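Local coordinates for iron transport multicopper oxidase FET3 (Saccharomyces cerevisiae, PDB 1ZPU), which oxidises ferrous to ferric iron with four copper ions and molecular oxygen, supplying the iron permease FTR1 in high-affinity iron uptake, and also oxidises cuprous copper, at residues S21-I25 / Q111-M116; S138-H144 / P167-N173; M253-D258 / L268-T273. One frame throughout, in Å; residues are numbered along the deposited sequence.

Contact 1. Residues S21-I25 / Q111-M116; sequences SRPVI and QYEDGM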
loop_
_atom_site.group_PDB
_atom_site.type_symbol
_atom_site.label_atom_id
_atom_site.label_comp_id
_atom_site.label_asym_id
_atom_site.label_seq_id
_atom_site.Cartn_x
_atom_site.Cartn_y
_atom_site.Cartn_z
ATOM N N SER A 21 21.227 11.694 12.394
ATOM C CA SER A 21 20.914 12.750 11.441
ATOM C C SER A 21 21.226 12.213 10.053
ATOM O O SER A 21 22.288 11.665 9.800
ATOM C CB SER A 21 21.628 14.069 11.728
ATOM O OG SER A 21 20.745 15.155 11.446
ATOM N N ARG A 22 20.268 12.370 9.160
ATOM C CA ARG A 22 20.189 11.550 7.990
ATOM C C ARG A 22 19.319 12.302 6.981
ATOM O O ARG A 22 18.341 12.948 7.374
ATOM C CB ARG A 22 19.530 10.258 8.453
ATOM C CG ARG A 22 19.247 9.263 7.411
ATOM C CD ARG A 22 17.845 8.779 7.561
ATOM N NE ARG A 22 17.166 8.944 6.282
ATOM C CZ ARG A 22 16.579 7.967 5.613
ATOM N NH1 ARG A 22 16.529 6.738 6.119
ATOM N NH2 ARG A 22 16.005 8.224 4.454
ATOM N N PRO A 23 19.679 12.271 5.689
ATOM C CA PRO A 23 18.843 12.973 4.714
ATOM C C PRO A 23 17.474 12.323 4.560
ATOM O O PRO A 23 17.372 11.106 4.456
ATOM C CB PRO A 23 19.638 12.872 3.393
ATOM C CG PRO A 23 20.983 12.447 3.773
ATOM C CD PRO A 23 20.849 11.655 5.052
ATOM N N VAL A 24 16.434 13.146 4.545
ATOM C CA VAL A 24 15.080 12.689 4.293
ATOM C C VAL A 24 14.480 13.504 3.145
ATOM O O VAL A 24 14.997 14.589 2.825
ATOM C CB VAL A 24 14.200 12.776 5.580
ATOM C CG1 VAL A 24 14.761 11.897 6.679
ATOM C CG2 VAL A 24 14.104 14.196 6.082
ATOM N N ILE A 25 13.413 12.987 2.521
ATOM C CA ILE A 25 12.745 13.709 1.422
ATOM C C ILE A 25 11.764 14.771 1.938
ATOM O O ILE A 25 10.757 14.456 2.578
ATOM C CB ILE A 25 12.036 12.779 0.416
ATOM C CG1 ILE A 25 12.909 11.568 0.085
ATOM C CG2 ILE A 25 11.742 13.542 -0.876
ATOM C CD1 ILE A 25 12.367 10.675 -1.019
ATOM N N GLN A 111 11.691 5.389 -2.571
ATOM C CA GLN A 111 11.372 6.762 -2.244
ATOM C C GLN A 111 10.483 6.960 -0.988
ATOM O O GLN A 111 10.892 7.652 -0.068
ATOM C CB GLN A 111 10.760 7.398 -3.488
ATOM C CG GLN A 111 10.945 8.868 -3.624
ATOM C CD GLN A 111 11.321 9.252 -5.045
ATOM O OE1 GLN A 111 10.523 9.830 -5.785
ATOM N NE2 GLN A 111 12.543 8.913 -5.436
ATOM N N TYR A 112 9.297 6.365 -0.900
ATOM C CA TYR A 112 8.460 6.710 0.271
ATOM C C TYR A 112 9.027 6.341 1.653
ATOM O O TYR A 112 8.771 7.050 2.623
ATOM C CB TYR A 112 6.970 6.364 0.134
ATOM C CG TYR A 112 6.503 4.992 0.573
ATOM C CD1 TYR A 112 6.256 4.690 1.921
ATOM C CD2 TYR A 112 6.232 4.011 -0.375
ATOM C CE1 TYR A 112 5.786 3.426 2.300
ATOM C CE2 TYR A 112 5.771 2.768 -0.019
ATOM C CZ TYR A 112 5.545 2.473 1.306
ATOM O OH TYR A 112 5.091 1.202 1.589
ATOM N N GLU A 113 9.796 5.257 1.752
ATOM C CA GLU A 113 10.541 4.987 2.990
ATOM C C GLU A 113 11.436 6.141 3.388
ATOM O O GLU A 113 11.665 6.353 4.557
ATOM C CB GLU A 113 11.387 3.713 2.917
ATOM C CG GLU A 113 10.653 2.465 3.425
ATOM C CD GLU A 113 10.677 2.281 4.942
ATOM O OE1 GLU A 113 10.435 3.223 5.739
ATOM O OE2 GLU A 113 10.928 1.141 5.350
ATOM N N ASP A 114 11.941 6.886 2.419
ATOM C CA ASP A 114 12.818 7.997 2.721
ATOM C C ASP A 114 12.048 9.282 3.024
ATOM O O ASP A 114 12.623 10.376 2.999
ATOM C CB ASP A 114 13.856 8.182 1.605
ATOM C CG ASP A 114 14.923 7.064 1.593
ATOM O OD1 ASP A 114 15.083 6.349 2.617
ATOM O OD2 ASP A 114 15.614 6.903 0.558
ATOM N N GLY A 115 10.748 9.151 3.301
ATOM C CA GLY A 115 9.978 10.245 3.902
ATOM C C GLY A 115 8.812 10.808 3.109
ATOM O O GLY A 115 7.987 11.547 3.671
ATOM N N MET A 116 8.728 10.470 1.819
ATOM C CA MET A 116 7.711 11.059 0.924
ATOM C C MET A 116 6.361 10.350 1.056
ATOM O O MET A 116 5.997 9.497 0.226
ATOM C CB MET A 116 8.203 11.069 -0.522
ATOM C CG MET A 116 7.332 11.790 -1.488
ATOM S SD MET A 116 8.192 11.957 -3.093
ATOM C CE MET A 116 6.824 12.384 -4.148
#
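Arg22 and Asp114 form a buried salt bridge in the first plastocyanin-like (cupredoxin) domain, tying strand 22-27, outermost in its sheet, to the loop that follows the copper ligands His105 and His107. The arginine leaves with CG anti to its own N (chi1 176°), then bends at its next two torsions, which folds the guanidinium back until NE gives a 2.8 Å hydrogen bond to Pro23 O. Thus steadied, Arg22 NH2 reaches Asp114 OD1 at 2.8 Å. The acceptor lies near the guanidinium plane, yet the carboxylate is met from above its own plane, the two planes being 74° apart, and the bridge rests on a single bond. A long cation is apt here because Arg22 NH1 still serves Tyr143 O, while Asp114 OD2 takes Val147 N. A methionine in place of Arg22 would probably leave Asp114 without its buried counter-charge and Tyr143 O without this donor. Next along, Ile25 N bonds Asp114 O at 2.8 Å. Gly115 suits its positive phi of 118°, at which a beta-carbon would jam against the preceding carbonyl oxygen and crowd the Ile25 N. Branched Ile25 packs against the loop, its CD1 lying 3.5 Å from Gln111 CG.

Contact 2. Residues S138-H144 / P167-N173; sequences SLSEWYH and PQNLIVN. With MAN (alpha-D-mannopyranose), chain H; NAG (2-acetamido-2-deoxy-beta-D-glucopyranose), chain G.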
loop_
_atom_site.group_PDB
_atom_site.type_symbol
_atom_site.label_atom_id
_atom_site.label_comp_id
_atom_site.label_asym_id
_atom_site.label_seq_id
_atom_site.Cartn_x
_atom_site.Cartn_y
_atom_site.Cartn_z
ATOM N N SER A 138 0.627 7.743 12.594
ATOM C CA SER A 138 1.287 7.112 11.467
ATOM C C SER A 138 2.410 6.229 11.972
ATOM O O SER A 138 3.498 6.726 12.281
ATOM C CB SER A 138 1.881 8.172 10.539
ATOM O OG SER A 138 0.889 9.032 10.002
ATOM N N LEU A 139 2.154 4.928 12.060
ATOM C CA LEU A 139 3.179 3.966 12.427
ATOM C C LEU A 139 4.061 3.662 11.212
ATOM O O LEU A 139 3.579 3.602 10.064
ATOM C CB LEU A 139 2.550 2.670 12.934
ATOM C CG LEU A 139 1.292 2.713 13.809
ATOM C CD1 LEU A 139 0.767 1.294 14.098
ATOM C CD2 LEU A 139 1.580 3.426 15.090
ATOM N N SER A 140 5.352 3.461 11.471
ATOM C CA SER A 140 6.305 3.112 10.419
ATOM C C SER A 140 7.550 2.490 11.017
ATOM O O SER A 140 7.737 2.579 12.214
ATOM C CB SER A 140 6.684 4.358 9.615
ATOM O OG SER A 140 7.623 4.025 8.618
ATOM N N GLU A 141 8.384 1.847 10.201
ATOM C CA GLU A 141 9.754 1.527 10.630
ATOM C C GLU A 141 10.687 2.594 10.065
ATOM O O GLU A 141 10.295 3.338 9.164
ATOM C CB GLU A 141 10.196 0.126 10.196
ATOM C CG GLU A 141 10.573 -0.007 8.708
ATOM C CD GLU A 141 9.366 0.006 7.782
ATOM O OE1 GLU A 141 8.689 -1.055 7.676
ATOM O OE2 GLU A 141 9.097 1.086 7.176
ATOM N N TRP A 142 11.909 2.665 10.589
ATOM C CA TRP A 142 12.868 3.658 10.132
ATOM C C TRP A 142 14.269 3.048 9.872
ATOM O O TRP A 142 14.782 2.255 10.680
ATOM C CB TRP A 142 12.924 4.803 11.145
ATOM C CG TRP A 142 13.709 5.956 10.677
ATOM C CD1 TRP A 142 14.879 6.419 11.194
ATOM C CD2 TRP A 142 13.392 6.802 9.582
ATOM N NE1 TRP A 142 15.320 7.511 10.489
ATOM C CE2 TRP A 142 14.428 7.764 9.484
ATOM C CE3 TRP A 142 12.345 6.837 8.657
ATOM C CZ2 TRP A 142 14.438 8.749 8.514
ATOM C CZ3 TRP A 142 12.365 7.833 7.680
ATOM C CH2 TRP A 142 13.405 8.769 7.625
ATOM N N TYR A 143 14.861 3.410 8.735
ATOM C CA TYR A 143 16.213 2.980 8.357
ATOM C C TYR A 143 17.171 4.128 8.532
ATOM O O TYR A 143 16.779 5.285 8.437
ATOM C CB TYR A 143 16.261 2.505 6.896
ATOM C CG TYR A 143 15.609 1.157 6.652
ATOM C CD1 TYR A 143 14.238 1.049 6.491
ATOM C CD2 TYR A 143 16.364 -0.005 6.590
ATOM C CE1 TYR A 143 13.627 -0.173 6.272
ATOM C CE2 TYR A 143 15.763 -1.245 6.369
ATOM C CZ TYR A 143 14.389 -1.312 6.213
ATOM O OH TYR A 143 13.764 -2.515 5.986
ATOM N N HIS A 144 18.432 3.802 8.789
ATOM C CA HIS A 144 19.488 4.799 8.932
ATOM C C HIS A 144 20.205 5.081 7.633
ATOM O O HIS A 144 20.946 6.045 7.525
ATOM C CB HIS A 144 20.490 4.311 9.956
ATOM C CG HIS A 144 20.033 4.515 11.358
ATOM N ND1 HIS A 144 20.900 4.519 12.432
ATOM C CD2 HIS A 144 18.803 4.773 11.857
ATOM C CE1 HIS A 144 20.214 4.749 13.537
ATOM N NE2 HIS A 144 18.942 4.902 13.214
ATOM N N PRO A 167 15.473 -2.829 9.428
ATOM C CA PRO A 167 15.304 -1.438 9.870
ATOM C C PRO A 167 15.914 -1.209 11.249
ATOM O O PRO A 167 16.242 -2.170 11.933
ATOM C CB PRO A 167 13.789 -1.268 9.929
ATOM C CG PRO A 167 13.228 -2.606 10.010
ATOM C CD PRO A 167 14.216 -3.592 9.482
ATOM N N GLN A 168 16.070 0.047 11.658
ATOM C CA GLN A 168 16.776 0.336 12.890
ATOM C C GLN A 168 15.866 0.619 14.059
ATOM O O GLN A 168 16.273 0.437 15.201
ATOM C CB GLN A 168 17.775 1.467 12.685
ATOM C CG GLN A 168 19.122 0.997 12.110
ATOM C CD GLN A 168 18.976 0.337 10.741
ATOM O OE1 GLN A 168 18.851 1.010 9.722
ATOM N NE2 GLN A 168 18.971 -0.988 10.725
ATOM N N ASN A 169 14.637 1.051 13.774
ATOM C CA ASN A 169 13.661 1.392 14.801
ATOM C C ASN A 169 12.249 1.500 14.269
ATOM O O ASN A 169 12.040 1.741 13.081
ATOM C CB ASN A 169 14.008 2.738 15.450
ATOM C CG ASN A 169 14.825 2.583 16.711
ATOM O OD1 ASN A 169 14.459 1.826 17.639
ATOM N ND2 ASN A 169 15.943 3.292 16.762
ATOM N N LEU A 170 11.283 1.349 15.172
ATOM C CA LEU A 170 9.900 1.729 14.899
ATOM C C LEU A 170 9.678 3.204 15.233
ATOM O O LEU A 170 10.190 3.706 16.235
ATOM C CB LEU A 170 8.927 0.860 15.718
ATOM C CG LEU A 170 8.857 -0.623 15.327
ATOM C CD1 LEU A 170 7.815 -1.374 16.126
ATOM C CD2 LEU A 170 8.570 -0.756 13.839
ATOM N N ILE A 171 8.904 3.890 14.403
ATOM C CA ILE A 171 8.549 5.277 14.649
ATOM C C ILE A 171 7.033 5.520 14.588
ATOM O O ILE A 171 6.296 4.725 14.000
ATOM C CB ILE A 171 9.319 6.211 13.707
ATOM C CG1 ILE A 171 9.093 5.806 12.243
ATOM C CG2 ILE A 171 10.791 6.179 14.046
ATOM C CD1 ILE A 171 9.503 6.849 11.278
ATOM N N VAL A 172 6.582 6.578 15.263
ATOM C CA VAL A 172 5.200 7.082 15.194
ATOM C C VAL A 172 5.245 8.564 14.904
ATOM O O VAL A 172 6.041 9.286 15.519
ATOM C CB VAL A 172 4.368 6.930 16.523
ATOM C CG1 VAL A 172 3.290 5.933 16.361
ATOM C CG2 VAL A 172 5.226 6.622 17.751
ATOM N N ASN A 173 4.381 9.029 13.994
ATOM C CA ASN A 173 4.357 10.451 13.594
ATOM C C ASN A 173 5.745 11.005 13.400
ATOM O O ASN A 173 6.019 12.115 13.786
ATOM C CB ASN A 173 3.628 11.311 14.618
ATOM C CG ASN A 173 2.153 11.335 14.397
ATOM O OD1 ASN A 173 1.592 10.442 13.738
ATOM N ND2 ASN A 173 1.499 12.362 14.955
HETATM C C1 MAN H . 19.797 1.776 19.553
HETATM C C2 MAN H . 18.340 1.328 19.566
HETATM C C3 MAN H . 18.068 0.291 18.485
HETATM C C4 MAN H . 18.610 0.775 17.148
HETATM C C5 MAN H . 20.081 1.114 17.263
HETATM C C6 MAN H . 20.578 1.666 15.940
HETATM O O2 MAN H . 17.524 2.437 19.305
HETATM O O3 MAN H . 16.680 0.076 18.358
HETATM O O4 MAN H . 18.437 -0.216 16.174
HETATM O O5 MAN H . 20.230 2.113 18.248
HETATM O O6 MAN H . 21.902 2.105 16.137
HETATM C C1 NAG G . 0.099 12.530 14.623
HETATM C C2 NAG G . -0.523 13.349 15.759
HETATM C C3 NAG G . -1.962 13.725 15.427
HETATM C C4 NAG G . -2.117 14.340 14.032
HETATM C C5 NAG G . -1.399 13.472 13.019
HETATM C C6 NAG G . -1.353 14.244 11.718
HETATM C C7 NAG G . 0.016 13.129 18.137
HETATM C C8 NAG G . -0.235 12.399 19.437
HETATM N N2 NAG G . -0.468 12.614 17.006
HETATM O O3 NAG G . -2.399 14.658 16.376
HETATM O O4 NAG G . -3.467 14.343 13.598
HETATM O O5 NAG G . -0.074 13.248 13.421
HETATM O O6 NAG G . -0.795 13.465 10.690
HETATM O O7 NAG G . 0.657 14.177 18.152
#
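Trp142 is gripped by two successive residues of 167-173: its N donates to Asn169 O at 2.7 Å, and its O receives Gln168 N at 2.7 Å with a weaker bond from Asn169 N. Further along, Ser140 and Ile171 exchange a pair of backbone bonds, the one from Ile171 N to Ser140 O measuring 2.8 Å. Side-chain amides extend this pairing beyond both ends. Gln168 OE1 accepts His144 N at 3.0 Å in its carbonyl plane, on a lone pair, while NE2 donates to Ile166 O, and at the other end Asn173 OD1 takes Ser138 N at 3.1 Å. The amide of Asn173 is suited to two tasks, since its ND2 carries an N-linked N-acetylglucosamine; Asn169 ND2, in turn, holds O2 of a glycan mannose at 3.1 Å.

Gln168 CG lies centrally over one face of the His144 imidazole, whose NE2 bonds Asp17, in a CH-pi contact; the bend at chi2 (61°) turns OE1 to meet His144 N. Pro167 sets its CA over one face of the Tyr143 ring, toward the rim, 3.7 Å from the centroid in a CH-pi contact; Tyr143 OH is held by Pro165 O. Leu139 and Val172 run side by side on one face of the sheet, apolar residues facing strand 250-256. On the other face Ile171 CG2 rests against Trp142 CB, 3.9 Å away, and the indole reaches on to Val24. The whole is an antiparallel pair at the edge of a sheet in the second plastocyanin-like domain, interrupted by a classic beta bulge in which Gln168 and Asn169 both face Trp142.

Contact 3. Residues M253-D258 / L268-T273; sequences MQKFDD and LQLNAT. With NAG (2-acetamido-2-deoxy-beta-D-glucopyranose), chain L; MAN (alpha-D-mannopyranose), chain H.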
loop_
_atom_site.group_PDB
_atom_site.type_symbol
_atom_site.label_atom_id
_atom_site.label_comp_id
_atom_site.label_asym_id
_atom_site.label_seq_id
_atom_site.Cartn_x
_atom_site.Cartn_y
_atom_site.Cartn_z
ATOM N N MET A 253 1.691 1.353 22.690
ATOM C CA MET A 253 2.694 0.345 22.390
ATOM C C MET A 253 2.663 -0.102 20.935
ATOM O O MET A 253 1.608 -0.441 20.407
ATOM C CB MET A 253 2.447 -0.847 23.301
ATOM C CG MET A 253 3.704 -1.608 23.650
ATOM S SD MET A 253 4.730 -0.829 24.909
ATOM C CE MET A 253 3.627 0.438 25.459
ATOM N N GLN A 254 3.820 -0.084 20.291
ATOM C CA GLN A 254 3.966 -0.676 18.959
ATOM C C GLN A 254 5.110 -1.718 18.940
ATOM O O GLN A 254 6.159 -1.528 19.572
ATOM C CB GLN A 254 4.082 0.405 17.857
ATOM C CG GLN A 254 5.379 1.110 17.763
ATOM C CD GLN A 254 5.304 2.432 16.976
ATOM O OE1 GLN A 254 5.407 3.509 17.560
ATOM N NE2 GLN A 254 5.173 2.350 15.651
ATOM N N LYS A 255 4.891 -2.824 18.235
ATOM C CA LYS A 255 5.841 -3.935 18.266
ATOM C C LYS A 255 6.106 -4.468 16.862
ATOM O O LYS A 255 5.168 -4.600 16.074
ATOM C CB LYS A 255 5.271 -5.050 19.154
ATOM C CG LYS A 255 6.252 -6.134 19.521
ATOM C CD LYS A 255 5.572 -7.241 20.303
ATOM C CE LYS A 255 6.573 -8.121 21.034
ATOM N NZ LYS A 255 7.875 -8.249 20.307
ATOM N N PHE A 256 7.374 -4.755 16.557
ATOM C CA PHE A 256 7.760 -5.375 15.291
ATOM C C PHE A 256 7.085 -6.734 15.144
ATOM O O PHE A 256 6.914 -7.463 16.134
ATOM C CB PHE A 256 9.254 -5.670 15.295
ATOM C CG PHE A 256 10.116 -4.621 14.665
ATOM C CD1 PHE A 256 10.718 -3.643 15.441
ATOM C CD2 PHE A 256 10.412 -4.678 13.305
ATOM C CE1 PHE A 256 11.538 -2.707 14.864
ATOM C CE2 PHE A 256 11.241 -3.749 12.712
ATOM C CZ PHE A 256 11.805 -2.754 13.484
ATOM N N ASP A 257 6.728 -7.100 13.916
ATOM C CA ASP A 257 6.493 -8.503 13.583
ATOM C C ASP A 257 7.830 -9.095 13.127
ATOM O O ASP A 257 8.164 -9.081 11.936
ATOM C CB ASP A 257 5.453 -8.611 12.486
ATOM C CG ASP A 257 5.216 -10.033 12.033
ATOM O OD1 ASP A 257 4.317 -10.210 11.186
ATOM O OD2 ASP A 257 5.914 -10.969 12.499
ATOM N N ASP A 258 8.607 -9.599 14.078
ATOM C CA ASP A 258 10.002 -9.935 13.799
ATOM C C ASP A 258 10.125 -11.194 12.940
ATOM O O ASP A 258 11.187 -11.520 12.418
ATOM C CB ASP A 258 10.800 -10.044 15.101
ATOM C CG ASP A 258 10.175 -11.004 16.084
ATOM O OD1 ASP A 258 10.092 -10.659 17.285
ATOM O OD2 ASP A 258 9.754 -12.098 15.654
ATOM N N LEU A 268 18.484 -4.301 18.422
ATOM C CA LEU A 268 17.248 -3.736 17.865
ATOM C C LEU A 268 16.111 -3.742 18.873
ATOM O O LEU A 268 15.678 -4.802 19.330
ATOM C CB LEU A 268 16.797 -4.478 16.600
ATOM C CG LEU A 268 15.430 -4.103 16.017
ATOM C CD1 LEU A 268 15.344 -2.619 15.711
ATOM C CD2 LEU A 268 15.138 -4.914 14.773
ATOM N N GLN A 269 15.629 -2.545 19.200
ATOM C CA GLN A 269 14.446 -2.399 20.041
ATOM C C GLN A 269 13.234 -2.920 19.291
ATOM O O GLN A 269 12.715 -2.256 18.401
ATOM C CB GLN A 269 14.250 -0.942 20.467
ATOM C CG GLN A 269 15.292 -0.458 21.470
ATOM C CD GLN A 269 15.284 -1.273 22.774
ATOM O OE1 GLN A 269 14.252 -1.376 23.456
ATOM N NE2 GLN A 269 16.431 -1.856 23.121
ATOM N N LEU A 270 12.810 -4.132 19.627
ATOM C CA LEU A 270 11.700 -4.757 18.927
ATOM C C LEU A 270 10.378 -4.104 19.288
ATOM O O LEU A 270 9.448 -4.037 18.455
ATOM C CB LEU A 270 11.642 -6.248 19.221
ATOM C CG LEU A 270 12.701 -7.157 18.610
ATOM C CD1 LEU A 270 12.374 -8.606 18.961
ATOM C CD2 LEU A 270 12.825 -6.945 17.095
ATOM N N ASN A 271 10.278 -3.622 20.522
ATOM C CA ASN A 271 9.050 -2.948 20.920
ATOM C C ASN A 271 9.259 -1.547 21.458
ATOM O O ASN A 271 10.161 -1.314 22.216
ATOM C CB ASN A 271 8.119 -3.841 21.779
ATOM C CG ASN A 271 8.855 -4.704 22.762
ATOM O OD1 ASN A 271 9.526 -4.190 23.635
ATOM N ND2 ASN A 271 8.710 -6.028 22.644
ATOM N N ALA A 272 8.432 -0.614 21.015
ATOM C CA ALA A 272 8.612 0.804 21.296
ATOM C C ALA A 272 7.441 1.371 22.099
ATOM O O ALA A 272 6.282 1.044 21.836
ATOM C CB ALA A 272 8.771 1.557 20.022
ATOM N N THR A 273 7.753 2.215 23.083
ATOM C CA THR A 273 6.743 2.787 23.975
ATOM C C THR A 273 6.532 4.273 23.703
ATOM O O THR A 273 7.487 5.051 23.656
ATOM C CB THR A 273 7.122 2.655 25.487
ATOM O OG1 THR A 273 7.472 1.306 25.821
ATOM C CG2 THR A 273 5.998 3.130 26.373
HETATM C C1 NAG L . 8.653 -6.759 23.918
HETATM C C2 NAG L . 9.545 -7.162 25.086
HETATM C C3 NAG L . 9.350 -8.612 25.548
HETATM C C4 NAG L . 7.908 -8.883 25.911
HETATM C C5 NAG L . 7.113 -8.533 24.653
HETATM C C6 NAG L . 5.618 -8.736 24.880
HETATM C C7 NAG L . 11.791 -6.347 25.575
HETATM C C8 NAG L . 11.274 -5.364 26.589
HETATM N N2 NAG L . 10.925 -6.941 24.740
HETATM O O3 NAG L . 10.100 -8.883 26.709
HETATM O O4 NAG L . 7.818 -10.243 26.296
HETATM O O5 NAG L . 7.331 -7.174 24.238
HETATM O O6 NAG L . 5.157 -7.761 25.788
HETATM O O7 NAG L . 13.001 -6.574 25.553
HETATM C C1 MAN H . 19.797 1.776 19.553
HETATM C C2 MAN H . 18.340 1.328 19.566
HETATM C C3 MAN H . 18.068 0.291 18.485
HETATM C C4 MAN H . 18.610 0.775 17.148
HETATM C C5 MAN H . 20.081 1.114 17.263
HETATM C C6 MAN H . 20.578 1.666 15.940
HETATM O O2 MAN H . 17.524 2.437 19.305
HETATM O O3 MAN H . 16.680 0.076 18.358
HETATM O O4 MAN H . 18.437 -0.216 16.174
HETATM O O5 MAN H . 20.230 2.113 18.248
HETATM O O6 MAN H . 21.902 2.105 16.137
#
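Lys255 stretches alongside a glycosylated asparagine, Asn271, the two side chains pointing the same way from a non-hydrogen-bonded pair. Extended through its first three torsions (chi1 -168°), the lysine carries its aliphatic stem past Asn271, CG lying 3.7 Å from Asn271 CB. A bend at the last torsion then leaves Lys255 NZ 3.3 Å from Asn271 ND2, but both are donors and no bond forms; that amide nitrogen is covalently linked to C1 of an N-acetylglucosamine. Lys255 CE lies 3.4 Å from the O5 of this sugar, so a long flexible chain borders the first sugar of the glycan.

Beneath this pair the backbones are regularly joined. Gln254 and Ala272 exchange two nearly straight bonds, Ala272 N to Gln254 O being 2.8 Å, and Phe256 N reaches Leu270 O at 2.9 Å. The strands 250-256 and 271-277 are antiparallel neighbours in one sheet of the second plastocyanin-like domain, a cupredoxin beta sandwich. Ala272, with its small side chain, sits next to the Gln254 stem, whose NE2 donates to Gln201 OE1.

Phe256 brings flat, apolar bulk to the point where the strand pairing ends. Leu268 comes at it from the opposite direction, CD2 over one face toward the rim, while Leu270 O lies at the ring edge, in plane. Met253 lies side by side with Thr273, its flexible thioether putting CE 3.7 Å from Thr273 CG2. Beyond Leu268, Gln269 N donates to O3 of a mannose at 2.9 Å, with an N-H...O angle of 168°.

In the fold
Contacts 1 and 2 are buried, whereas contact 3 is only partly so and lies farthest from the chain's centre. Contact 1 belongs to the first plastocyanin-like domain, yet it touches contact 2 directly, their centres about 11 Å apart, with Glu113 packed on Tyr143 across the domain junction. Contacts 2 and 3 belong to the two different sheets of the second domain: Leu170 meets Phe256 between them, and Gln254 NE2 donates to Ile171 O. The chemistry follows the place. An ion pair holds a loop to a strand in contact 1, whereas strand pairing dominates the other two, each carrying an N-linked sugar and sharing one mannose.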